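Local coordinates for protein peptide ABC transporter permease (Staphylococcus hominis, PDB 6EXS) that probably takes up peptides across the bacterial membrane, including the thioalcohol-conjugated dipeptide precursor of human axillary malodour, as a POT-family member of the major facilitator superfamily, at residues A90-A95 / L127-I132. Numbering follows the deposited sequence.
Sequences ATLLGA and LMKPNI. With OLC ((2R)-2,3-dihydroxypropyl (9Z)-octadec-9-enoate), chain M.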
ATOM      1  N   ALA A  90      11.215 -12.611  11.098  1.00 39.84           N
ATOM      2  CA  ALA A  90       9.953 -11.960  10.734  1.00 38.87           C
ATOM      3  C   ALA A  90       9.731 -11.882   9.206  1.00 42.50           C
ATOM      4  O   ALA A  90       8.603 -12.113   8.754  1.00 41.99           O
ATOM      5  CB  ALA A  90       9.879 -10.574  11.360  1.00 39.39           C
ATOM      6  N   THR A  91      10.803 -11.580   8.420  1.00 38.48           N
ATOM      7  CA  THR A  91      10.777 -11.519   6.945  1.00 37.52           C
ATOM      8  C   THR A  91      10.483 -12.934   6.390  1.00 43.50           C
ATOM      9  O   THR A  91       9.715 -13.072   5.438  1.00 42.33           O
ATOM     10  CB  THR A  91      12.138 -10.973   6.387  1.00 38.31           C
ATOM     11  OG1 THR A  91      12.406  -9.682   6.929  1.00 33.73           O
ATOM     12  CG2 THR A  91      12.186 -10.910   4.846  1.00 31.90           C
ATOM     13  N   LEU A  92      11.113 -13.970   6.992  1.00 42.61           N
ATOM     14  CA  LEU A  92      10.997 -15.373   6.594  1.00 43.18           C
ATOM     15  C   LEU A  92       9.634 -15.956   6.954  1.00 47.26           C
ATOM     16  O   LEU A  92       9.017 -16.610   6.106  1.00 46.39           O
ATOM     17  CB  LEU A  92      12.155 -16.207   7.192  1.00 44.41           C
ATOM     18  CG  LEU A  92      12.246 -17.722   6.878  1.00 49.58           C
ATOM     19  CD1 LEU A  92      12.076 -18.026   5.388  1.00 48.83           C
ATOM     20  CD2 LEU A  92      13.561 -18.284   7.358  1.00 51.91           C
ATOM     21  N   LEU A  93       9.162 -15.724   8.198  1.00 44.06           N
ATOM     22  CA  LEU A  93       7.849 -16.209   8.613  1.00 43.88           C
ATOM     23  C   LEU A  93       6.776 -15.536   7.767  1.00 45.95           C
ATOM     24  O   LEU A  93       5.893 -16.223   7.262  1.00 46.23           O
ATOM     25  CB  LEU A  93       7.603 -16.016  10.120  1.00 44.65           C
ATOM     26  CG  LEU A  93       6.319 -16.650  10.679  1.00 49.50           C
ATOM     27  CD1 LEU A  93       6.235 -18.135  10.352  1.00 50.01           C
ATOM     28  CD2 LEU A  93       6.229 -16.448  12.171  1.00 53.01           C
ATOM     29  N   GLY A  94       6.935 -14.232   7.535  1.00 40.14           N
ATOM     30  CA  GLY A  94       6.044 -13.457   6.685  1.00 38.34           C
ATOM     31  C   GLY A  94       5.919 -14.051   5.298  1.00 41.21           C
ATOM     32  O   GLY A  94       4.810 -14.323   4.843  1.00 41.48           O
ATOM     33  N   ALA A  95       7.064 -14.317   4.645  1.00 37.23           N
ATOM     34  CA  ALA A  95       7.142 -14.912   3.305  1.00 36.08           C
ATOM     35  C   ALA A  95       6.419 -16.263   3.200  1.00 39.93           C
ATOM     36  O   ALA A  95       5.713 -16.484   2.223  1.00 39.21           O
ATOM     37  CB  ALA A  95       8.596 -15.057   2.879  1.00 36.79           C
ATOM     38  N   LEU A 127       4.446  -8.825   8.762  1.00 34.65           N
ATOM     39  CA  LEU A 127       5.715  -9.400   9.210  1.00 34.88           C
ATOM     40  C   LEU A 127       6.861  -9.164   8.213  1.00 37.98           C
ATOM     41  O   LEU A 127       7.982  -8.864   8.623  1.00 37.17           O
ATOM     42  CB  LEU A 127       5.566 -10.909   9.480  1.00 35.37           C
ATOM     43  CG  LEU A 127       4.872 -11.337  10.772  1.00 40.66           C
ATOM     44  CD1 LEU A 127       4.614 -12.821  10.760  1.00 40.68           C
ATOM     45  CD2 LEU A 127       5.718 -10.993  11.997  1.00 44.56           C
ATOM     46  N   MET A 128       6.588  -9.332   6.917  1.00 33.34           N
ATOM     47  CA  MET A 128       7.595  -9.184   5.890  1.00 32.64           C
ATOM     48  C   MET A 128       7.852  -7.744   5.474  1.00 38.20           C
ATOM     49  O   MET A 128       9.022  -7.358   5.410  1.00 38.66           O
ATOM     50  CB  MET A 128       7.260 -10.053   4.667  1.00 34.27           C
ATOM     51  CG  MET A 128       8.439 -10.285   3.756  1.00 37.46           C
ATOM     52  SD  MET A 128       7.936 -11.128   2.253  1.00 41.13           S
ATOM     53  CE  MET A 128       9.368 -10.857   1.239  1.00 37.40           C
ATOM     54  N   LYS A 129       6.787  -6.972   5.132  1.00 34.71           N
ATOM     55  CA  LYS A 129       6.896  -5.604   4.587  1.00 34.23           C
ATOM     56  C   LYS A 129       7.816  -4.638   5.362  1.00 39.63           C
ATOM     57  O   LYS A 129       8.772  -4.168   4.739  1.00 40.29           O
ATOM     58  CB  LYS A 129       5.533  -4.949   4.383  1.00 35.26           C
ATOM     59  CG  LYS A 129       5.262  -4.541   2.969  1.00 37.54           C
ATOM     60  CD  LYS A 129       3.938  -5.113   2.542  1.00 38.55           C
ATOM     61  CE  LYS A 129       3.374  -4.302   1.425  1.00 34.72           C
ATOM     62  NZ  LYS A 129       2.197  -4.958   0.813  1.00 40.58           N
ATOM     63  N   PRO A 130       7.595  -4.290   6.659  1.00 35.53           N
ATOM     64  CA  PRO A 130       8.487  -3.312   7.289  1.00 35.52           C
ATOM     65  C   PRO A 130       9.890  -3.836   7.579  1.00 39.77           C
ATOM     66  O   PRO A 130      10.840  -3.055   7.662  1.00 39.62           O
ATOM     67  CB  PRO A 130       7.736  -2.943   8.571  1.00 37.44           C
ATOM     68  CG  PRO A 130       6.959  -4.154   8.906  1.00 41.43           C
ATOM     69  CD  PRO A 130       6.529  -4.709   7.596  1.00 36.65           C
ATOM     70  N   ASN A 131      10.013  -5.164   7.705  1.00 35.91           N
ATOM     71  CA  ASN A 131      11.229  -5.848   8.110  1.00 35.66           C
ATOM     72  C   ASN A 131      12.241  -6.052   6.997  1.00 39.30           C
ATOM     73  O   ASN A 131      13.436  -5.898   7.272  1.00 39.74           O
ATOM     74  CB  ASN A 131      10.875  -7.126   8.832  1.00 32.41           C
ATOM     75  CG  ASN A 131      10.259  -6.746  10.165  1.00 44.24           C
ATOM     76  OD1 ASN A 131      10.689  -5.780  10.819  1.00 39.24           O
ATOM     77  ND2 ASN A 131       9.178  -7.391  10.545  1.00 28.66           N
ATOM     78  N   ILE A 132      11.791  -6.297   5.750  1.00 35.88           N
ATOM     79  CA  ILE A 132      12.679  -6.397   4.573  1.00 35.77           C
ATOM     80  C   ILE A 132      13.347  -5.023   4.319  1.00 40.68           C
ATOM     81  O   ILE A 132      14.538  -4.974   3.998  1.00 41.05           O
ATOM     82  CB  ILE A 132      11.968  -6.985   3.299  1.00 37.50           C
ATOM     83  CG1 ILE A 132      12.972  -7.213   2.137  1.00 37.89           C
ATOM     84  CG2 ILE A 132      10.764  -6.153   2.858  1.00 36.27           C
ATOM     85  CD1 ILE A 132      12.692  -8.397   1.204  1.00 40.65           C
TER
HETATM   86  C24 OLC M 512      12.806 -16.963  15.052  1.00 91.91           C
HETATM   87  C5  OLC M 512       8.184 -22.302   9.892  1.00 88.98           C
HETATM   88  C4  OLC M 512       8.693 -20.935   9.467  1.00 88.47           C
HETATM   89  C3  OLC M 512       9.746 -20.359  10.400  1.00 88.87           C
HETATM   90  C2  OLC M 512      10.195 -18.964   9.987  1.00 89.52           C
HETATM   91  C21 OLC M 512      11.413 -17.156  12.966  1.00 92.63           C
HETATM   92  C1  OLC M 512      11.231 -18.352  10.888  1.00 91.54           C
HETATM   93  C22 OLC M 512      12.082 -17.896  14.102  1.00 93.01           C
HETATM   94  O19 OLC M 512      12.348 -18.066  10.543  1.00 92.03           O
HETATM   95  O25 OLC M 512      13.958 -16.385  14.449  1.00 90.64           O
HETATM   96  O23 OLC M 512      11.099 -18.650  14.821  1.00 93.88           O
HETATM   97  O20 OLC M 512      10.738 -18.119  12.118  1.00 92.72           O
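T91 and M128 mark where two roughly antiparallel helices come together: their CA atoms lie 4.1 Å apart, the local axes approach to 7.5 Å, and their directions differ by 146°. Small residues permit this spacing. G94 offers only its CA, on which CB of L127 rests at 3.8 Å, while A90 sets its CB 3.4 Å from ND2 of N131. That amide nitrogen donates back along its own helix to O of L127 (2.7 Å, N-H...O angle 152°), with the donor tilted out of the carbonyl plane, and also to O of G77; two bonds therefore fix it. The turn it spans is kinked at P130, whose nitrogen has no hydrogen to donate. With CG anti to the backbone N (chi1 -162°) and an extended chain, M128 passes T91 and brings SD to 4.0 Å from CB of A95. OG1 of T91 lies 3.5 Å from CB of N131, a van der Waals contact, and is hydrogen-bonded to O of T87. No hydrogen bond joins the two segments; 74-106 and 110-137, consecutive helices of the major facilitator superfamily fold, meet here by van der Waals packing, I132 about 12 Å from the bound conjugated peptide; M128 and I132 also touch helix 16-44, and A95 helix 178-204.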